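Local coordinates for putative capsular polysaccharide biosynthesis protein (Streptococcus pneumoniae serotype 4, PDB 6EWJ) that probably acts as a pyridoxal phosphate-dependent sugar aminotransferase in the biosynthesis of pneumococcal teichoic acid, at residues E122-K130 against K154-Q165. Residues are numbered along the deposited sequence; the frame is centred on the assembly and turned at random.
Sequences EQAITEKTK and KRDFFTASSKWQ
E127 and F157 bring the two backbones closest, their CA atoms 4.7 Å apart, where the type I turn T126-T129 meets the 3-10 segment 155-157. No backbone hydrogen bond joins the segments here; instead E127 CA lies 3.2 Å from F157 O in a CA-H...O contact. The turn links helix 118-124 to strand 129-132 of the seven-stranded sheet in the aminotransferase's fold-type I large domain, and it is braced from within: T126 N gives a straight bond (179°) to T129 OG1, while T126 OG1 accepts from K128 N as an ST turn and is also hydrogen-bonded to the carboxylate of E82 on neighbouring strand 82-86.

At one end I125 packs on the bent aliphatic chain of K154, CG2 lying 3.9 Å from K154 CB, with V150 of helix 144-153 also against the isoleucine. The F157 ring turns its edge to the peptide between T126 and E127, CD2 sitting 3.7 Å from T126 C.

At the other end K130 bends at chi2 (-51°) and then runs extended, crossing F158 at about a right angle. Its CD touches F158 CE1, and NZ stands over the ring in an off-centre cation-pi contact, 4.7 Å from the centroid. The same NZ donates weakly to Q165 OE1 and also donates to a water that bridges E127 O, T129 O and T159 N. Q165 OE1 accepts from S161 N and S161 OG too, both approaching from one face of its carbonyl plane; Q165 NE2 is held by L75 O.

Away from the cofactor-binding residues, this packing joins strand 129-132 to the link between helices 144-153 and 163-168. The K130 side chain also touches D81; amide oxygen, water and ring would probably help to stabilise its charge, while F157 O, lacking a conventional donor, has the CA-H of E127.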
loop_
_atom_site.group_PDB
_atom_site.type_symbol
_atom_site.label_atom_id
_atom_site.label_comp_id
_atom_site.label_asym_id
_atom_site.label_seq_id
_atom_site.Cartn_x
_atom_site.Cartn_y
_atom_site.Cartn_z
ATOM N N GLU A 122 -28.030 10.118 -15.682
ATOM C CA GLU A 122 -28.661 9.361 -16.778
ATOM C C GLU A 122 -28.079 9.729 -18.150
ATOM O O GLU A 122 -27.729 8.846 -18.947
ATOM C CB GLU A 122 -30.195 9.577 -16.822
ATOM C CG GLU A 122 -30.947 8.775 -15.796
ATOM C CD GLU A 122 -32.437 9.021 -15.827
ATOM O OE1 GLU A 122 -32.952 9.580 -16.810
ATOM O OE2 GLU A 122 -33.122 8.636 -14.868
ATOM N N GLN A 123 -27.985 11.032 -18.415
ATOM C CA GLN A 123 -27.441 11.524 -19.694
ATOM C C GLN A 123 -25.987 11.120 -19.949
ATOM O O GLN A 123 -25.626 10.865 -21.073
ATOM C CB GLN A 123 -27.502 13.037 -19.764
ATOM C CG GLN A 123 -28.891 13.620 -19.829
ATOM C CD GLN A 123 -28.865 15.138 -19.806
ATOM O OE1 GLN A 123 -27.879 15.769 -20.239
ATOM N NE2 GLN A 123 -29.952 15.745 -19.320
ATOM N N ALA A 124 -25.182 11.074 -18.892
ATOM C CA ALA A 124 -23.764 10.720 -18.999
ATOM C C ALA A 124 -23.506 9.229 -19.246
ATOM O O ALA A 124 -22.390 8.858 -19.651
ATOM C CB ALA A 124 -23.020 11.156 -17.750
ATOM N N ILE A 125 -24.513 8.391 -19.051
ATOM C CA ILE A 125 -24.379 6.940 -19.284
ATOM C C ILE A 125 -24.260 6.597 -20.777
ATOM O O ILE A 125 -25.021 7.076 -21.603
ATOM C CB ILE A 125 -25.533 6.141 -18.588
ATOM C CG1 ILE A 125 -25.288 6.120 -17.087
ATOM C CG2 ILE A 125 -25.655 4.717 -19.112
ATOM C CD1 ILE A 125 -26.453 5.647 -16.244
ATOM N N THR A 126 -23.288 5.727 -21.094
ATOM C CA THR A 126 -23.072 5.224 -22.456
ATOM C C THR A 126 -22.882 3.704 -22.429
ATOM O O THR A 126 -22.953 3.068 -21.368
ATOM C CB THR A 126 -21.819 5.855 -23.124
ATOM O OG1 THR A 126 -20.624 5.312 -22.536
ATOM C CG2 THR A 126 -21.821 7.386 -22.999
ATOM N N GLU A 127 -22.650 3.141 -23.616
ATOM C CA GLU A 127 -22.353 1.722 -23.768
ATOM C C GLU A 127 -21.039 1.318 -23.102
ATOM O O GLU A 127 -20.847 0.151 -22.781
ATOM C CB GLU A 127 -22.352 1.336 -25.238
ATOM C CG GLU A 127 -23.681 1.637 -25.909
ATOM C CD GLU A 127 -24.218 0.571 -26.855
ATOM O OE1 GLU A 127 -23.796 -0.612 -26.774
ATOM O OE2 GLU A 127 -25.113 0.919 -27.671
ATOM N N LYS A 128 -20.160 2.276 -22.852
ATOM C CA LYS A 128 -18.910 2.010 -22.128
ATOM C C LYS A 128 -18.996 2.083 -20.565
ATOM O O LYS A 128 -18.044 1.698 -19.884
ATOM C CB LYS A 128 -17.826 2.989 -22.612
ATOM C CG LYS A 128 -17.627 3.087 -24.134
ATOM C CD LYS A 128 -16.419 3.950 -24.460
ATOM C CE LYS A 128 -15.793 3.580 -25.792
ATOM N NZ LYS A 128 -14.855 4.643 -26.262
ATOM N N THR A 129 -20.089 2.626 -20.015
ATOM C CA THR A 129 -20.182 2.853 -18.584
ATOM C C THR A 129 -20.241 1.508 -17.877
ATOM O O THR A 129 -21.108 0.676 -18.189
ATOM C CB THR A 129 -21.414 3.689 -18.171
ATOM O OG1 THR A 129 -21.551 4.824 -19.023
ATOM C CG2 THR A 129 -21.253 4.184 -16.720
ATOM N N LYS A 130 -19.284 1.291 -16.965
ATOM C CA LYS A 130 -19.241 0.100 -16.111
ATOM C C LYS A 130 -19.578 0.331 -14.649
ATOM O O LYS A 130 -20.106 -0.581 -13.975
ATOM C CB LYS A 130 -17.858 -0.565 -16.157
ATOM C CG LYS A 130 -17.389 -1.037 -17.518
ATOM C CD LYS A 130 -18.398 -1.912 -18.243
ATOM C CE LYS A 130 -17.781 -2.509 -19.496
ATOM N NZ LYS A 130 -18.737 -3.404 -20.148
ATOM N N LYS A 154 -31.237 2.158 -17.699
ATOM C CA LYS A 154 -30.253 2.131 -18.792
ATOM C C LYS A 154 -29.636 0.762 -19.043
ATOM O O LYS A 154 -28.649 0.662 -19.771
ATOM C CB LYS A 154 -29.145 3.151 -18.492
ATOM C CG LYS A 154 -29.635 4.576 -18.353
ATOM C CD LYS A 154 -30.204 5.095 -19.665
ATOM C CE LYS A 154 -30.229 6.604 -19.693
ATOM N NZ LYS A 154 -30.638 7.126 -21.027
ATOM N N ARG A 155 -30.188 -0.285 -18.428
ATOM C CA ARG A 155 -29.637 -1.633 -18.534
ATOM C C ARG A 155 -29.267 -2.058 -19.979
ATOM O O ARG A 155 -28.235 -2.714 -20.177
ATOM C CB ARG A 155 -30.553 -2.652 -17.828
ATOM C CG ARG A 155 -30.318 -4.130 -18.207
ATOM C CD ARG A 155 -30.165 -5.128 -17.037
ATOM N NE ARG A 155 -30.886 -4.913 -15.787
ATOM C CZ ARG A 155 -30.676 -5.689 -14.729
ATOM N NH1 ARG A 155 -29.764 -6.663 -14.784
ATOM N NH2 ARG A 155 -31.355 -5.495 -13.619
ATOM N N ASP A 156 -30.077 -1.665 -20.967
ATOM C CA ASP A 156 -29.818 -2.010 -22.378
ATOM C C ASP A 156 -28.559 -1.371 -22.997
ATOM O O ASP A 156 -28.078 -1.855 -24.026
ATOM C CB ASP A 156 -31.037 -1.701 -23.252
ATOM C CG ASP A 156 -32.252 -2.554 -22.901
ATOM O OD1 ASP A 156 -32.116 -3.557 -22.162
ATOM O OD2 ASP A 156 -33.362 -2.215 -23.381
ATOM N N PHE A 157 -28.035 -0.300 -22.391
ATOM C CA PHE A 157 -26.727 0.248 -22.783
ATOM C C PHE A 157 -25.561 -0.668 -22.360
ATOM O O PHE A 157 -24.472 -0.559 -22.906
ATOM C CB PHE A 157 -26.499 1.646 -22.181
ATOM C CG PHE A 157 -27.186 2.767 -22.919
ATOM C CD1 PHE A 157 -28.574 2.813 -23.031
ATOM C CD2 PHE A 157 -26.440 3.809 -23.484
ATOM C CE1 PHE A 157 -29.198 3.858 -23.716
ATOM C CE2 PHE A 157 -27.056 4.861 -24.144
ATOM C CZ PHE A 157 -28.433 4.885 -24.262
ATOM N N PHE A 158 -25.774 -1.548 -21.385
ATOM C CA PHE A 158 -24.677 -2.313 -20.795
ATOM C C PHE A 158 -24.283 -3.519 -21.633
ATOM O O PHE A 158 -25.136 -4.237 -22.126
ATOM C CB PHE A 158 -25.057 -2.787 -19.393
ATOM C CG PHE A 158 -23.905 -3.296 -18.605
ATOM C CD1 PHE A 158 -23.026 -2.402 -17.992
ATOM C CD2 PHE A 158 -23.681 -4.664 -18.464
ATOM C CE1 PHE A 158 -21.954 -2.863 -17.255
ATOM C CE2 PHE A 158 -22.606 -5.123 -17.720
ATOM C CZ PHE A 158 -21.748 -4.225 -17.117
ATOM N N THR A 159 -22.979 -3.746 -21.750
ATOM C CA THR A 159 -22.442 -4.937 -22.397
ATOM C C THR A 159 -21.321 -5.430 -21.504
ATOM O O THR A 159 -20.254 -4.827 -21.464
ATOM C CB THR A 159 -21.929 -4.662 -23.819
ATOM O OG1 THR A 159 -23.044 -4.433 -24.691
ATOM C CG2 THR A 159 -21.116 -5.852 -24.370
ATOM N N ALA A 160 -21.578 -6.520 -20.795
ATOM C CA ALA A 160 -20.589 -7.120 -19.919
ATOM C C ALA A 160 -19.299 -7.489 -20.692
ATOM O O ALA A 160 -19.375 -7.936 -21.827
ATOM C CB ALA A 160 -21.185 -8.341 -19.236
ATOM N N SER A 161 -18.126 -7.284 -20.081
ATOM C CA SER A 161 -16.850 -7.777 -20.648
ATOM C C SER A 161 -15.889 -8.296 -19.574
ATOM O O SER A 161 -14.689 -8.156 -19.696
ATOM C CB SER A 161 -16.187 -6.685 -21.493
ATOM O OG SER A 161 -15.838 -5.571 -20.703
ATOM N N SER A 162 -16.432 -8.929 -18.540
ATOM C CA SER A 162 -15.631 -9.645 -17.545
ATOM C C SER A 162 -16.557 -10.560 -16.754
ATOM O O SER A 162 -17.784 -10.390 -16.820
ATOM C CB SER A 162 -14.950 -8.675 -16.577
ATOM O OG SER A 162 -15.877 -8.142 -15.636
ATOM N N LYS A 163 -15.976 -11.489 -15.995
ATOM C CA LYS A 163 -16.742 -12.396 -15.161
ATOM C C LYS A 163 -17.781 -11.656 -14.317
ATOM O O LYS A 163 -18.983 -11.888 -14.452
ATOM C CB LYS A 163 -15.829 -13.209 -14.250
ATOM C CG LYS A 163 -16.586 -14.186 -13.349
ATOM C CD LYS A 163 -15.664 -15.145 -12.618
ATOM C CE LYS A 163 -15.070 -14.516 -11.380
ATOM N NZ LYS A 163 -14.144 -15.457 -10.670
ATOM N N TRP A 164 -17.314 -10.744 -13.482
ATOM C CA TRP A 164 -18.188 -10.074 -12.531
ATOM C C TRP A 164 -19.150 -9.105 -13.209
ATOM O O TRP A 164 -20.295 -8.981 -12.783
ATOM C CB TRP A 164 -17.385 -9.400 -11.420
ATOM C CG TRP A 164 -16.709 -10.377 -10.532
ATOM C CD1 TRP A 164 -15.363 -10.529 -10.363
ATOM C CD2 TRP A 164 -17.335 -11.386 -9.717
ATOM N NE1 TRP A 164 -15.108 -11.562 -9.490
ATOM C CE2 TRP A 164 -16.300 -12.109 -9.083
ATOM C CE3 TRP A 164 -18.668 -11.755 -9.472
ATOM C CZ2 TRP A 164 -16.557 -13.159 -8.186
ATOM C CZ3 TRP A 164 -18.923 -12.800 -8.592
ATOM C CH2 TRP A 164 -17.864 -13.490 -7.956
ATOM N N GLN A 165 -18.733 -8.477 -14.303
ATOM C CA GLN A 165 -19.666 -7.615 -15.064
ATOM C C GLN A 165 -20.834 -8.397 -15.654
ATOM O O GLN A 165 -21.949 -7.874 -15.740
ATOM C CB GLN A 165 -18.958 -6.869 -16.192
ATOM C CG GLN A 165 -17.983 -5.801 -15.716
ATOM C CD GLN A 165 -17.108 -5.302 -16.862
ATOM O OE1 GLN A 165 -17.549 -5.233 -18.011
ATOM N NE2 GLN A 165 -15.850 -5.015 -16.562
HETATM O O HOH W 1 -21.199 -1.543 -20.593
#